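Local structure of Baccell_00875 (Bacteroides cellulosilyticus DSM 14838, 5NOK) at residues Q582-L587 with Y659-K664; R603-D608 with V668-Y673. The protein is probably a polysaccharide lyase that cleaves rhamnose–glucuronate linkages capping the side chains of arabinogalactan. One frame throughout, in Å; residues are numbered along the deposited sequence.

Contact 1: Q582-L587 with Y659-K664; sequences QPSYHL and YMYPYK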
# COMPACT_ATOMS: atom_id res chain seq x y z
N GLN A 582 4.54 10.05 -0.27
CA GLN A 582 5.07 10.27 -1.61
C GLN A 582 4.05 11.01 -2.49
O GLN A 582 2.83 10.82 -2.31
CB GLN A 582 5.44 8.95 -2.25
CG GLN A 582 6.43 8.13 -1.47
CD GLN A 582 5.77 7.04 -0.64
OE1 GLN A 582 4.72 7.26 -0.03
NE2 GLN A 582 6.39 5.85 -0.63
N PRO A 583 4.52 11.84 -3.45
CA PRO A 583 3.63 12.63 -4.29
C PRO A 583 3.04 11.87 -5.47
O PRO A 583 3.20 12.25 -6.61
CB PRO A 583 4.50 13.80 -4.73
CG PRO A 583 5.89 13.25 -4.72
CD PRO A 583 5.92 12.28 -3.58
N SER A 584 2.29 10.83 -5.13
CA SER A 584 1.63 9.97 -6.09
C SER A 584 0.30 9.55 -5.50
O SER A 584 0.22 9.23 -4.31
CB SER A 584 2.48 8.74 -6.36
OG SER A 584 1.78 7.85 -7.21
N TYR A 585 -0.72 9.54 -6.32
CA TYR A 585 -2.01 8.98 -5.90
C TYR A 585 -1.92 7.50 -5.57
O TYR A 585 -2.67 7.02 -4.73
CB TYR A 585 -3.09 9.20 -6.96
CG TYR A 585 -2.85 8.52 -8.27
CD1 TYR A 585 -2.17 9.17 -9.30
CD2 TYR A 585 -3.37 7.25 -8.53
CE1 TYR A 585 -1.97 8.57 -10.51
CE2 TYR A 585 -3.18 6.64 -9.74
CZ TYR A 585 -2.49 7.31 -10.73
OH TYR A 585 -2.31 6.70 -11.92
N HIS A 586 -0.97 6.80 -6.16
CA HIS A 586 -0.74 5.41 -5.80
C HIS A 586 -0.28 5.22 -4.36
O HIS A 586 -0.57 4.19 -3.74
CB HIS A 586 0.29 4.77 -6.72
CG HIS A 586 -0.16 4.65 -8.13
ND1 HIS A 586 -1.04 3.67 -8.55
CD2 HIS A 586 0.20 5.33 -9.24
CE1 HIS A 586 -1.23 3.80 -9.85
NE2 HIS A 586 -0.48 4.79 -10.29
N LEU A 587 0.46 6.19 -3.83
CA LEU A 587 1.20 6.02 -2.59
C LEU A 587 0.78 6.92 -1.43
O LEU A 587 1.05 6.61 -0.29
CB LEU A 587 2.69 6.27 -2.86
CG LEU A 587 3.34 5.55 -4.04
CD1 LEU A 587 4.79 6.03 -4.19
CD2 LEU A 587 3.33 4.06 -3.82
N TYR A 659 -3.28 -2.51 -8.22
CA TYR A 659 -2.23 -1.97 -9.10
C TYR A 659 -0.86 -2.56 -8.67
O TYR A 659 -0.46 -2.38 -7.55
CB TYR A 659 -2.18 -0.45 -9.05
CG TYR A 659 -1.19 0.12 -10.02
CD1 TYR A 659 -1.46 0.14 -11.38
CD2 TYR A 659 0.06 0.58 -9.61
CE1 TYR A 659 -0.54 0.62 -12.30
CE2 TYR A 659 0.98 1.07 -10.52
CZ TYR A 659 0.67 1.09 -11.86
OH TYR A 659 1.58 1.57 -12.74
N MSE A 660 -0.16 -3.23 -9.58
CA MSE A 660 1.18 -3.77 -9.28
C MSE A 660 2.17 -2.65 -9.53
O MSE A 660 2.36 -2.26 -10.67
CB MSE A 660 1.51 -4.97 -10.15
CG MSE A 660 0.43 -6.04 -10.14
SE MSE A 660 -0.01 -6.66 -8.33
CE MSE A 660 1.79 -6.99 -7.61
N TYR A 661 2.78 -2.13 -8.46
CA TYR A 661 3.50 -0.87 -8.52
C TYR A 661 4.93 -0.91 -9.06
O TYR A 661 5.26 -0.06 -9.86
CB TYR A 661 3.55 -0.19 -7.14
CG TYR A 661 4.02 1.24 -7.20
CD1 TYR A 661 3.18 2.24 -7.65
CD2 TYR A 661 5.30 1.60 -6.81
CE1 TYR A 661 3.60 3.56 -7.70
CE2 TYR A 661 5.73 2.92 -6.88
CZ TYR A 661 4.86 3.90 -7.30
OH TYR A 661 5.28 5.21 -7.38
N PRO A 662 5.79 -1.84 -8.58
CA PRO A 662 7.19 -1.73 -8.97
C PRO A 662 7.43 -1.89 -10.49
O PRO A 662 6.57 -2.40 -11.21
CB PRO A 662 7.87 -2.85 -8.19
CG PRO A 662 6.91 -3.22 -7.11
CD PRO A 662 5.58 -3.03 -7.75
N TYR A 663 8.60 -1.43 -10.94
CA TYR A 663 9.03 -1.58 -12.34
C TYR A 663 8.98 -3.05 -12.73
O TYR A 663 8.38 -3.38 -13.72
CB TYR A 663 10.46 -1.07 -12.52
CG TYR A 663 11.09 -1.22 -13.89
CD1 TYR A 663 10.47 -0.70 -15.06
CD2 TYR A 663 12.34 -1.79 -14.03
CE1 TYR A 663 11.08 -0.81 -16.31
CE2 TYR A 663 12.96 -1.90 -15.26
CZ TYR A 663 12.35 -1.41 -16.41
OH TYR A 663 13.00 -1.58 -17.61
N LYS A 664 9.61 -3.90 -11.93
CA LYS A 664 9.59 -5.34 -12.16
C LYS A 664 9.55 -6.08 -10.86
O LYS A 664 9.99 -5.56 -9.85
CB LYS A 664 10.81 -5.80 -12.91
CG LYS A 664 10.85 -5.34 -14.35
CD LYS A 664 12.14 -5.77 -15.04
CE LYS A 664 12.14 -5.22 -16.43
NZ LYS A 664 13.28 -5.71 -17.24
O HOH W 1 3.78 6.83 -8.58
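Tyr-659 lays the face of its phenol ring against the imidazole of His-586 in an offset stack, centroids 4.2 Å apart and planes at 27°. His-586 CE1 sits over the centre of the phenol, and His-586 ND1 comes within 3.4 Å of Tyr-659 CD2. With CG anti to the backbone N (chi1 -175°), Tyr-659 swings its ring across to the loop. Tyr-585 CE2 covers the opposite face of the imidazole, sandwiching it, while His-586 ND1 is hydrogen-bonded to the carbonyl O of Phe-610; together these fix the ring's tilt and rotation. Tyr-661 follows, its ring edge turned toward the His-586 face in an offset edge-to-face pair at 61°, with Tyr-661 CE1 3.7 Å from His-586 CB. Leu-587 CD2 lies over the Tyr-661 face in a CH-pi contact, 3.9 Å from the centroid, and Leu-587 CD1 reaches the phenol oxygen. A water bridges that oxygen to the serine, 2.5 Å from Tyr-661 OH and 2.6 Å from Ser-584 OG. Ser-584 OG also accepts from His-586 N (3.1 Å). The result is a buried aromatic cluster joining edge strand 659-660, and the residue just past it, to a loop shaped by an ST turn.

Contact 2: R603-D608 with V668-Y673; sequences RELFGD and VKAEFY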
# COMPACT_ATOMS: atom_id res chain seq x y z
N ARG A 603 -3.02 -12.31 -12.74
CA ARG A 603 -1.57 -12.50 -12.98
C ARG A 603 -0.81 -13.20 -11.84
O ARG A 603 0.32 -13.63 -12.04
CB ARG A 603 -0.88 -11.17 -13.30
CG ARG A 603 -1.45 -10.46 -14.51
CD ARG A 603 -1.14 -11.12 -15.84
NE ARG A 603 -1.72 -10.33 -16.92
CZ ARG A 603 -1.24 -9.16 -17.39
NH1 ARG A 603 -0.12 -8.61 -16.90
NH2 ARG A 603 -1.89 -8.53 -18.37
N GLU A 604 -1.43 -13.29 -10.66
CA GLU A 604 -0.85 -14.01 -9.50
C GLU A 604 0.55 -13.50 -9.10
O GLU A 604 1.42 -14.26 -8.71
CB GLU A 604 -0.87 -15.53 -9.75
CG GLU A 604 -2.27 -16.06 -10.09
CD GLU A 604 -2.36 -17.57 -10.32
OE1 GLU A 604 -1.34 -18.30 -10.21
OE2 GLU A 604 -3.49 -18.02 -10.60
N LEU A 605 0.75 -12.18 -9.21
CA LEU A 605 2.01 -11.53 -8.87
C LEU A 605 2.02 -11.09 -7.41
O LEU A 605 1.28 -10.20 -7.02
CB LEU A 605 2.25 -10.27 -9.73
CG LEU A 605 3.22 -10.31 -10.92
CD1 LEU A 605 3.42 -8.88 -11.43
CD2 LEU A 605 4.56 -10.94 -10.55
N PHE A 606 2.86 -11.74 -6.61
CA PHE A 606 3.37 -11.13 -5.39
C PHE A 606 4.02 -9.81 -5.72
O PHE A 606 4.54 -9.63 -6.82
CB PHE A 606 4.38 -12.05 -4.75
CG PHE A 606 3.76 -13.18 -3.97
CD1 PHE A 606 2.98 -12.91 -2.87
CD2 PHE A 606 3.96 -14.50 -4.35
CE1 PHE A 606 2.40 -13.93 -2.14
CE2 PHE A 606 3.40 -15.53 -3.61
CZ PHE A 606 2.62 -15.25 -2.51
N GLY A 607 3.96 -8.86 -4.78
CA GLY A 607 4.68 -7.60 -4.92
C GLY A 607 3.78 -6.45 -4.57
O GLY A 607 2.54 -6.61 -4.47
N ASP A 608 4.41 -5.28 -4.44
CA ASP A 608 3.78 -4.09 -3.92
C ASP A 608 2.55 -3.74 -4.72
O ASP A 608 2.61 -3.53 -5.92
CB ASP A 608 4.75 -2.88 -3.96
CG ASP A 608 6.00 -3.05 -3.09
OD1 ASP A 608 6.11 -3.98 -2.27
OD2 ASP A 608 6.93 -2.23 -3.22
N VAL A 668 9.75 -9.96 -13.92
CA VAL A 668 8.47 -9.84 -14.59
C VAL A 668 8.01 -8.38 -14.55
O VAL A 668 7.95 -7.76 -13.49
CB VAL A 668 7.41 -10.76 -13.94
CG1 VAL A 668 6.04 -10.59 -14.58
CG2 VAL A 668 7.84 -12.21 -13.97
N LYS A 669 7.69 -7.84 -15.72
CA LYS A 669 7.32 -6.44 -15.86
C LYS A 669 6.05 -6.18 -15.07
O LYS A 669 5.10 -6.95 -15.18
CB LYS A 669 7.09 -6.10 -17.34
CG LYS A 669 6.83 -4.63 -17.64
CD LYS A 669 8.07 -3.76 -17.44
CE LYS A 669 7.73 -2.27 -17.41
NZ LYS A 669 6.97 -1.84 -16.18
N ALA A 670 6.03 -5.12 -14.26
CA ALA A 670 4.80 -4.75 -13.55
C ALA A 670 4.25 -3.39 -13.98
O ALA A 670 4.07 -3.19 -15.16
CB ALA A 670 4.98 -4.91 -12.06
N GLU A 671 3.93 -2.47 -13.06
CA GLU A 671 3.23 -1.22 -13.43
C GLU A 671 1.99 -1.53 -14.27
O GLU A 671 1.88 -1.13 -15.41
CB GLU A 671 4.18 -0.23 -14.12
CG GLU A 671 5.53 -0.12 -13.42
CD GLU A 671 6.34 1.11 -13.84
OE1 GLU A 671 7.18 0.97 -14.75
OE2 GLU A 671 6.15 2.20 -13.25
N PHE A 672 1.08 -2.32 -13.72
CA PHE A 672 -0.21 -2.56 -14.34
C PHE A 672 -1.33 -2.79 -13.34
O PHE A 672 -1.10 -3.19 -12.21
CB PHE A 672 -0.15 -3.71 -15.35
CG PHE A 672 0.10 -5.06 -14.73
CD1 PHE A 672 -0.95 -5.83 -14.25
CD2 PHE A 672 1.39 -5.58 -14.67
CE1 PHE A 672 -0.72 -7.06 -13.67
CE2 PHE A 672 1.63 -6.83 -14.11
CZ PHE A 672 0.56 -7.57 -13.59
N TYR A 673 -2.55 -2.55 -13.79
CA TYR A 673 -3.75 -2.95 -13.06
C TYR A 673 -4.07 -4.41 -13.35
O TYR A 673 -4.12 -4.82 -14.51
CB TYR A 673 -4.92 -2.09 -13.49
CG TYR A 673 -4.78 -0.70 -12.97
CD1 TYR A 673 -5.10 -0.41 -11.65
CD2 TYR A 673 -4.35 0.33 -13.80
CE1 TYR A 673 -4.99 0.89 -11.15
CE2 TYR A 673 -4.24 1.64 -13.32
CZ TYR A 673 -4.55 1.90 -11.98
OH TYR A 673 -4.43 3.16 -11.47
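Arg-603 meets the Phe-672 ring twice, first with CB and CG beside the CZ/CE1 rim, then with its guanidinium over the face. Arg-603 CB lies 3.9 Å from Phe-672 CZ, and Arg-603 CG is closer, 3.6 Å from Phe-672 CE1. CD and NE then arch clear, and the bend at chi2 (-71°) brings the guanidinium back: Arg-603 NH1 lies above the ring centre, 3.5 Å from Phe-672 CZ. The central guanidinium carbon, Arg-603 CZ, is 4.6 Å from the ring centroid, a cation-pi contact with the two planes inclined by 41°. At the tip, NH2 forms a salt bridge with Glu-372, a second, charged partner. Leu-605 CD1 approaches Phe-672 CZ at 3.8 Å and also meets Ala-670 CB, while Leu-605 CD2 touches Val-668 CG1 at 4.3 Å. With an alanine in place of Phe-672, the Arg-603 guanidinium would probably lose its aromatic support, and a gap would probably open beside Leu-605 CD1. The patch joins the loop after helix 596-600 to strand 668-669, the turn after it, and Phe-672 on strand 672-677, which opens with an extra residue opposite Met-660, Glu-671 beside Phe-672: a G1 beta bulge.

How the contacts relate
The two contacts lie 11 Å apart between centres, contact 1 buried about 8 Å from the centre of the folded chain and contact 2 about 13 Å from it, at the surface. Their segments alternate in sequence: the two loops, 582-587 and 603-608, flank helix 596-600; segments 659-664 and 668-673 follow in the same order. Strands 659-660 and 672-677 are antiparallel neighbours in one small sheet, tied by a probable hydrogen bond from Met-660 N to Phe-672 O (2.8 Å); Tyr-661 N probably bonds to Asp-608 O likewise. Strands 664-665 and 668-669 between them join the sheet containing strand 199-203. This region thus connects loops of the C-terminal helical part with the N-terminal beta structure.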